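Local coordinates for protein DnaJ homolog subfamily C member 3 (Mus musculus, PDB 3IEG) that acts as an endoplasmic reticulum co-chaperone in the unfolded protein response, binding misfolded proteins, stimulating an Hsp70-type ATPase and restraining GCN2 kinase activity, at residues A[69-74]-A[95-100]; A[138-143]-A[162-167]. All coordinates share one frame; numbering follows the deposited sequence.

Contact 1 of 2, residues A[69-74]-A[95-100]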
ATOM      1  N   ASP A  69       0.852  27.320 -32.319  1.00 47.91           N
ATOM      2  CA  ASP A  69       1.240  28.563 -31.662  1.00 46.28           C
ATOM      3  C   ASP A  69       0.362  28.921 -30.452  1.00 44.83           C
ATOM      4  O   ASP A  69       0.605  29.939 -29.804  1.00 44.76           O
ATOM      5  CB  ASP A  69       1.357  29.735 -32.663  1.00 46.53           C
ATOM      6  CG  ASP A  69       0.070  29.990 -33.461  1.00 47.14           C
ATOM      7  OD1 ASP A  69      -0.944  29.287 -33.249  1.00 48.23           O
ATOM      8  OD2 ASP A  69       0.074  30.905 -34.316  1.00 47.55           O
ATOM      9  N   PHE A  70      -0.637  28.089 -30.136  1.00 42.99           N
ATOM     10  CA  PHE A  70      -1.575  28.411 -29.050  1.00 41.04           C
ATOM     11  C   PHE A  70      -0.915  28.255 -27.714  1.00 39.32           C
ATOM     12  O   PHE A  70      -1.060  27.237 -27.044  1.00 38.79           O
ATOM     13  CB  PHE A  70      -2.858  27.590 -29.104  1.00 41.54           C
ATOM     14  CG  PHE A  70      -3.956  28.136 -28.229  1.00 42.23           C
ATOM     15  CD1 PHE A  70      -4.969  28.898 -28.767  1.00 43.21           C
ATOM     16  CD2 PHE A  70      -3.967  27.896 -26.859  1.00 43.75           C
ATOM     17  CE1 PHE A  70      -5.983  29.405 -27.959  1.00 43.82           C
ATOM     18  CE2 PHE A  70      -4.970  28.400 -26.049  1.00 43.65           C
ATOM     19  CZ  PHE A  70      -5.981  29.154 -26.599  1.00 43.12           C
ATOM     20  N   THR A  71      -0.197  29.294 -27.326  1.00 37.55           N
ATOM     21  CA  THR A  71       0.702  29.194 -26.203  1.00 36.11           C
ATOM     22  C   THR A  71       0.064  28.764 -24.864  1.00 35.12           C
ATOM     23  O   THR A  71       0.632  27.953 -24.145  1.00 35.42           O
ATOM     24  CB  THR A  71       1.673  30.403 -26.126  1.00 35.79           C
ATOM     25  OG1 THR A  71       1.792  30.868 -24.774  1.00 36.61           O
ATOM     26  CG2 THR A  71       1.228  31.528 -27.042  1.00 35.76           C
ATOM     27  N   ALA A  72      -1.127  29.270 -24.560  1.00 34.22           N
ATOM     28  CA  ALA A  72      -1.807  28.973 -23.284  1.00 33.13           C
ATOM     29  C   ALA A  72      -2.061  27.482 -23.040  1.00 32.30           C
ATOM     30  O   ALA A  72      -1.899  27.003 -21.930  1.00 32.31           O
ATOM     31  CB  ALA A  72      -3.104  29.760 -23.167  1.00 32.84           C
ATOM     32  N   ALA A  73      -2.447  26.759 -24.084  1.00 31.62           N
ATOM     33  CA  ALA A  73      -2.729  25.339 -23.972  1.00 31.02           C
ATOM     34  C   ALA A  73      -1.465  24.529 -23.759  1.00 30.52           C
ATOM     35  O   ALA A  73      -1.476  23.541 -23.018  1.00 30.58           O
ATOM     36  CB  ALA A  73      -3.467  24.850 -25.196  1.00 31.26           C
ATOM     37  N   ARG A  74      -0.380  24.941 -24.410  1.00 29.89           N
ATOM     38  CA  ARG A  74       0.893  24.263 -24.263  1.00 29.45           C
ATOM     39  C   ARG A  74       1.465  24.506 -22.870  1.00 28.79           C
ATOM     40  O   ARG A  74       2.008  23.593 -22.254  1.00 28.16           O
ATOM     41  CB  ARG A  74       1.877  24.680 -25.355  1.00 29.41           C
ATOM     42  CG  ARG A  74       3.202  23.946 -25.271  1.00 30.35           C
ATOM     43  CD  ARG A  74       4.160  24.278 -26.395  1.00 30.70           C
ATOM     44  NE  ARG A  74       4.057  23.308 -27.482  1.00 34.24           N
ATOM     45  CZ  ARG A  74       3.767  23.649 -28.725  1.00 35.11           C
ATOM     46  NH1 ARG A  74       3.576  24.920 -29.017  1.00 37.03           N
ATOM     47  NH2 ARG A  74       3.672  22.739 -29.670  1.00 36.74           N
ATOM     48  N   LYS A  95       9.883  25.152 -23.094  1.00 34.59           N
ATOM     49  CA  LYS A  95      10.806  25.802 -24.014  1.00 35.20           C
ATOM     50  C   LYS A  95      10.093  26.347 -25.263  1.00 35.31           C
ATOM     51  O   LYS A  95      10.369  27.464 -25.696  1.00 35.43           O
ATOM     52  CB  LYS A  95      11.960  24.860 -24.396  1.00 35.47           C
ATOM     53  CG  LYS A  95      13.134  24.878 -23.423  1.00 35.55           C
ATOM     54  CD  LYS A  95      14.115  23.716 -23.642  1.00 35.98           C
ATOM     55  CE  LYS A  95      15.262  23.783 -22.606  1.00 38.00           C
ATOM     56  NZ  LYS A  95      15.816  22.445 -22.160  1.00 39.43           N
ATOM     57  N   LYS A  96       9.183  25.567 -25.840  1.00 35.47           N
ATOM     58  CA  LYS A  96       8.447  26.015 -27.025  1.00 35.93           C
ATOM     59  C   LYS A  96       7.475  27.178 -26.734  1.00 36.10           C
ATOM     60  O   LYS A  96       7.208  28.010 -27.613  1.00 36.00           O
ATOM     61  CB  LYS A  96       7.712  24.850 -27.678  1.00 35.73           C
ATOM     62  CG  LYS A  96       8.622  23.855 -28.399  1.00 36.67           C
ATOM     63  CD  LYS A  96       7.803  22.773 -29.102  1.00 36.75           C
ATOM     64  CE  LYS A  96       8.685  21.772 -29.844  1.00 38.91           C
ATOM     65  NZ  LYS A  96       7.921  20.560 -30.297  1.00 39.51           N
ATOM     66  N   VAL A  97       6.953  27.214 -25.506  1.00 36.06           N
ATOM     67  CA  VAL A  97       6.144  28.317 -25.014  1.00 36.16           C
ATOM     68  C   VAL A  97       6.952  29.619 -25.079  1.00 36.79           C
ATOM     69  O   VAL A  97       6.452  30.642 -25.571  1.00 36.97           O
ATOM     70  CB  VAL A  97       5.648  28.040 -23.560  1.00 36.32           C
ATOM     71  CG1 VAL A  97       5.302  29.330 -22.827  1.00 35.90           C
ATOM     72  CG2 VAL A  97       4.467  27.066 -23.551  1.00 35.51           C
ATOM     73  N   LEU A  98       8.200  29.572 -24.610  1.00 36.77           N
ATOM     74  CA  LEU A  98       9.075  30.738 -24.623  1.00 37.16           C
ATOM     75  C   LEU A  98       9.285  31.294 -26.034  1.00 37.68           C
ATOM     76  O   LEU A  98       9.539  32.479 -26.194  1.00 37.81           O
ATOM     77  CB  LEU A  98      10.426  30.418 -23.978  1.00 36.74           C
ATOM     78  CG  LEU A  98      10.446  30.181 -22.470  1.00 36.58           C
ATOM     79  CD1 LEU A  98      11.836  29.812 -22.011  1.00 35.26           C
ATOM     80  CD2 LEU A  98       9.952  31.399 -21.712  1.00 36.47           C
ATOM     81  N   LYS A  99       9.146  30.443 -27.045  1.00 38.37           N
ATOM     82  CA  LYS A  99       9.425  30.821 -28.437  1.00 39.09           C
ATOM     83  C   LYS A  99       8.169  30.928 -29.309  1.00 39.39           C
ATOM     84  O   LYS A  99       8.254  30.842 -30.541  1.00 39.89           O
ATOM     85  CB  LYS A  99      10.382  29.806 -29.073  1.00 39.29           C
ATOM     86  CG  LYS A  99      11.826  29.951 -28.672  1.00 39.49           C
ATOM     87  CD  LYS A  99      12.602  28.758 -29.166  1.00 41.31           C
ATOM     88  CE  LYS A  99      14.009  29.163 -29.587  1.00 42.49           C
ATOM     89  NZ  LYS A  99      14.758  27.977 -30.062  1.00 42.92           N
ATOM     90  N   SER A 100       7.009  31.090 -28.679  1.00 39.13           N
ATOM     91  CA  SER A 100       5.760  31.258 -29.421  1.00 38.95           C
ATOM     92  C   SER A 100       5.047  32.559 -29.000  1.00 38.79           C
ATOM     93  O   SER A 100       3.816  32.657 -29.026  1.00 37.71           O
ATOM     94  CB  SER A 100       4.858  30.027 -29.250  1.00 39.14           C
ATOM     95  OG  SER A 100       4.382  29.927 -27.922  1.00 39.12           O
TER
HETATM   96  O   HOH W   1       2.846  27.471 -28.113  1.00 32.47           O
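The guanidinium of Arg74 has the aliphatic chain of Lys96 over one face, and a water meets its edge in the plane. Lys96 CD lies above the rim rather than the middle, 4.1 Å from Arg74 CZ. Further back, Arg74 CD rests on Lys96 CB at 3.8 Å. The two side chains cross obliquely. Lys96 offers its methylenes, and Arg74 its CD and the near part of the guanidinium. Their charged ends stay apart, with Arg74 NH2 4.8 Å from Lys96 NZ. Two acids of helix 87-98 lie nearby: Asp93 OD1 forms a long, weak ion pair with Arg74 NE, and Asp92 OD2 one with Lys96 NZ. These probably soften the like charges.

Arg74 leaves the helix with CG anti to the backbone N (chi1 -177°), and its chain bends at chi3 (-95°). That first torsion sets CG 3.8 Å from Val97 CG2. The bend then turns the head back to the water and to the carbonyl oxygen of Met68, both bonded by NH1. The water accepts from Arg74 NH1 at 2.8 Å and bonds Ser100 OG at 2.9 Å. It therefore bridges the two segments. Ser100 OG also lies against Thr71 CB, and Thr71 CG2 approaches Ser100 O at 3.5 Å.

This is the open end of the helix hairpin of the third tetratricopeptide repeat (TPR): the start of helix 71-84 lies beside the end of helix 87-98. Phe70, the N-cap residue, points away from this partner and packs on Tyr41 and Val63. Ala73 and Arg74 touch helix 53-66 of the preceding repeat. Beyond the hairpin, helix 104-132 packs against Ala72 and Leu98, and its Glu106 takes a weak hydrogen bond from Thr71 OG1.

Contact 2 of 2, residues A[138-143]-A[162-167]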
ATOM      1  N   ALA A 138      20.346   6.610   0.160  1.00 37.55           N
ATOM      2  CA  ALA A 138      20.632   7.801  -0.635  1.00 37.38           C
ATOM      3  C   ALA A 138      19.529   8.004  -1.663  1.00 37.17           C
ATOM      4  O   ALA A 138      19.007   9.104  -1.801  1.00 37.26           O
ATOM      5  CB  ALA A 138      21.981   7.688  -1.320  1.00 37.52           C
ATOM      6  N   ALA A 139      19.175   6.933  -2.370  1.00 36.87           N
ATOM      7  CA  ALA A 139      18.086   6.966  -3.334  1.00 36.73           C
ATOM      8  C   ALA A 139      16.773   7.507  -2.745  1.00 36.99           C
ATOM      9  O   ALA A 139      16.162   8.402  -3.350  1.00 37.07           O
ATOM     10  CB  ALA A 139      17.881   5.606  -3.957  1.00 36.50           C
ATOM     11  N   ILE A 140      16.349   7.012  -1.573  1.00 36.88           N
ATOM     12  CA  ILE A 140      15.076   7.481  -1.006  1.00 37.04           C
ATOM     13  C   ILE A 140      15.088   8.997  -0.837  1.00 36.65           C
ATOM     14  O   ILE A 140      14.112   9.671  -1.190  1.00 36.96           O
ATOM     15  CB  ILE A 140      14.591   6.751   0.308  1.00 37.30           C
ATOM     16  CG1 ILE A 140      15.209   7.348   1.579  1.00 39.37           C
ATOM     17  CG2 ILE A 140      14.737   5.214   0.240  1.00 37.82           C
ATOM     18  CD1 ILE A 140      14.196   8.103   2.457  1.00 41.70           C
ATOM     19  N   THR A 141      16.206   9.525  -0.335  1.00 36.13           N
ATOM     20  CA  THR A 141      16.372  10.959  -0.097  1.00 35.50           C
ATOM     21  C   THR A 141      16.023  11.740  -1.353  1.00 34.97           C
ATOM     22  O   THR A 141      15.196  12.646  -1.316  1.00 34.91           O
ATOM     23  CB  THR A 141      17.805  11.286   0.359  1.00 35.48           C
ATOM     24  OG1 THR A 141      18.023  10.712   1.652  1.00 35.68           O
ATOM     25  CG2 THR A 141      18.034  12.798   0.441  1.00 35.83           C
ATOM     26  N   PHE A 142      16.632  11.348  -2.466  1.00 34.48           N
ATOM     27  CA  PHE A 142      16.408  12.009  -3.735  1.00 33.92           C
ATOM     28  C   PHE A 142      14.981  11.803  -4.211  1.00 33.49           C
ATOM     29  O   PHE A 142      14.346  12.736  -4.690  1.00 33.53           O
ATOM     30  CB  PHE A 142      17.397  11.521  -4.786  1.00 33.91           C
ATOM     31  CG  PHE A 142      18.834  11.786  -4.448  1.00 34.42           C
ATOM     32  CD1 PHE A 142      19.741  10.739  -4.358  1.00 35.55           C
ATOM     33  CD2 PHE A 142      19.298  13.081  -4.247  1.00 35.66           C
ATOM     34  CE1 PHE A 142      21.090  10.978  -4.061  1.00 35.26           C
ATOM     35  CE2 PHE A 142      20.646  13.324  -3.951  1.00 34.84           C
ATOM     36  CZ  PHE A 142      21.535  12.272  -3.860  1.00 34.49           C
ATOM     37  N   LEU A 143      14.461  10.592  -4.061  1.00 33.32           N
ATOM     38  CA  LEU A 143      13.103  10.311  -4.519  1.00 32.80           C
ATOM     39  C   LEU A 143      12.087  11.077  -3.697  1.00 32.75           C
ATOM     40  O   LEU A 143      11.096  11.554  -4.230  1.00 32.68           O
ATOM     41  CB  LEU A 143      12.808   8.810  -4.530  1.00 32.63           C
ATOM     42  CG  LEU A 143      13.581   7.967  -5.551  1.00 32.08           C
ATOM     43  CD1 LEU A 143      13.632   6.526  -5.086  1.00 32.10           C
ATOM     44  CD2 LEU A 143      13.005   8.050  -6.955  1.00 30.43           C
ATOM     45  N   GLU A 162      10.834  -0.167  -4.113  1.00 32.83           N
ATOM     46  CA  GLU A 162      11.958  -1.086  -4.205  1.00 33.46           C
ATOM     47  C   GLU A 162      12.978  -0.753  -3.132  1.00 33.61           C
ATOM     48  O   GLU A 162      13.534  -1.651  -2.499  1.00 33.64           O
ATOM     49  CB  GLU A 162      12.649  -0.975  -5.558  1.00 33.92           C
ATOM     50  CG  GLU A 162      12.243  -1.966  -6.629  1.00 36.71           C
ATOM     51  CD  GLU A 162      12.005  -3.370  -6.097  1.00 40.19           C
ATOM     52  OE1 GLU A 162      12.972  -4.088  -5.719  1.00 41.47           O
ATOM     53  OE2 GLU A 162      10.825  -3.753  -6.069  1.00 40.34           O
ATOM     54  N   CYS A 163      13.237   0.536  -2.923  1.00 33.58           N
ATOM     55  CA  CYS A 163      14.226   0.921  -1.921  1.00 33.90           C
ATOM     56  C   CYS A 163      13.781   0.430  -0.564  1.00 33.97           C
ATOM     57  O   CYS A 163      14.566  -0.117   0.201  1.00 33.97           O
ATOM     58  CB  CYS A 163      14.422   2.433  -1.882  1.00 33.64           C
ATOM     59  SG  CYS A 163      15.303   3.047  -3.281  1.00 34.41           S
ATOM     60  N   PHE A 164      12.499   0.614  -0.289  1.00 34.35           N
ATOM     61  CA  PHE A 164      11.959   0.279   0.997  1.00 34.74           C
ATOM     62  C   PHE A 164      11.999  -1.217   1.231  1.00 35.02           C
ATOM     63  O   PHE A 164      12.337  -1.638   2.338  1.00 35.07           O
ATOM     64  CB  PHE A 164      10.543   0.837   1.169  1.00 34.63           C
ATOM     65  CG  PHE A 164      10.504   2.302   1.516  1.00 35.18           C
ATOM     66  CD1 PHE A 164       9.577   3.150   0.909  1.00 35.57           C
ATOM     67  CD2 PHE A 164      11.394   2.842   2.456  1.00 34.79           C
ATOM     68  CE1 PHE A 164       9.544   4.514   1.232  1.00 35.63           C
ATOM     69  CE2 PHE A 164      11.362   4.195   2.777  1.00 34.06           C
ATOM     70  CZ  PHE A 164      10.442   5.033   2.163  1.00 34.29           C
ATOM     71  N   ILE A 165      11.678  -2.025   0.218  1.00 35.16           N
ATOM     72  CA  ILE A 165      11.766  -3.468   0.433  1.00 35.74           C
ATOM     73  C   ILE A 165      13.221  -3.882   0.723  1.00 35.53           C
ATOM     74  O   ILE A 165      13.465  -4.631   1.659  1.00 35.61           O
ATOM     75  CB  ILE A 165      11.055  -4.394  -0.641  1.00 36.01           C
ATOM     76  CG1 ILE A 165      12.054  -5.234  -1.430  1.00 37.31           C
ATOM     77  CG2 ILE A 165      10.068  -3.643  -1.549  1.00 35.76           C
ATOM     78  CD1 ILE A 165      12.517  -4.573  -2.742  1.00 41.34           C
ATOM     79  N   LYS A 166      14.171  -3.349  -0.041  1.00 35.68           N
ATOM     80  CA  LYS A 166      15.595  -3.624   0.173  1.00 35.77           C
ATOM     81  C   LYS A 166      16.049  -3.159   1.548  1.00 36.09           C
ATOM     82  O   LYS A 166      16.923  -3.758   2.160  1.00 36.09           O
ATOM     83  CB  LYS A 166      16.451  -2.923  -0.879  1.00 35.51           C
ATOM     84  CG  LYS A 166      16.347  -3.499  -2.266  1.00 34.90           C
ATOM     85  CD  LYS A 166      17.157  -4.774  -2.402  1.00 34.42           C
ATOM     86  CE  LYS A 166      17.370  -5.089  -3.855  1.00 33.65           C
ATOM     87  NZ  LYS A 166      18.178  -6.295  -4.035  1.00 32.56           N
ATOM     88  N   GLU A 167      15.445  -2.088   2.035  1.00 36.43           N
ATOM     89  CA  GLU A 167      15.847  -1.522   3.303  1.00 37.14           C
ATOM     90  C   GLU A 167      15.157  -2.237   4.447  1.00 37.29           C
ATOM     91  O   GLU A 167      15.249  -1.811   5.596  1.00 37.62           O
ATOM     92  CB  GLU A 167      15.539  -0.025   3.318  1.00 37.37           C
ATOM     93  CG  GLU A 167      16.526   0.820   4.107  1.00 39.67           C
ATOM     94  CD  GLU A 167      17.982   0.629   3.691  1.00 41.87           C
ATOM     95  OE1 GLU A 167      18.269   0.373   2.504  1.00 43.26           O
ATOM     96  OE2 GLU A 167      18.858   0.748   4.565  1.00 44.40           O
TER
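Cys163 leads the contact, set against Ala139, Ile140 and Leu143 where two TPR repeats meet. Helix 136-149 belongs to the fourth repeat and helix 154-166 opens the fifth. Their segments run roughly antiparallel, at 149°, with axes 10.0 Å apart at closest approach. This is the usual stacking of successive repeats in a TPR superhelix, made here entirely by apolar groups.

Cys163 points at the neighbouring helix, and its CA is 6.7 Å from that of Ile140. Its two side-chain atoms do different jobs. CB meets the CG2 methyl of Ile140 at 3.5 Å. SG, anti to the carbonyl carbon (chi1 -73°), lies 3.7 Å from Ala139 CB. Leu143 CD1, one helical turn on from Ala139, is 4.3 Å from the same sulfur, a looser touch. The sulfur thus lies beside a short apolar ridge. Tyr136 and Phe131 also touch Cys163, which is buried.

Phe164 comes next. Its CB does not aim at the partner, but its ring swings nearer, and CE2 lies 4.3 Å from Ile140 CG2. The methyl approaches the ring obliquely. The one Ile140 methyl thus touches both Cys163 and Phe164 and joins them to helix 136-149. Phe164 also packs on Lys172, Ala173 and Asp176 of helix 170-181, the second helix of the fifth repeat. Phe164 therefore links three helices.

Lys166 and Glu167 close the segment over Tyr136, at the start of the partner helix. Glu167 is the first residue to leave helical geometry, yet its backbone N still bonds Cys163 O at 2.8 Å.

Overall arrangement
The two contacts follow one another along the chain: contact 1 closes before contact 2 opens. Their centres are about 37 Å apart, and their nearest atoms about 20 Å apart, so they do not touch. Contact 1 joins the two helices of the third TPR repeat, far from the centre of the chain. Contact 2 joins the fourth repeat to the fifth, nearer the middle. The long helix 104-132 spans the gap and touches side chains of both. Together they illustrate the two levels of an all-helical solenoid, the hairpin and the stack. Contact 1 begins at the boundary of the second and third repeats, next to the first two, whose hydrophobic groove binds misfolded proteins; contact 2 lies further along.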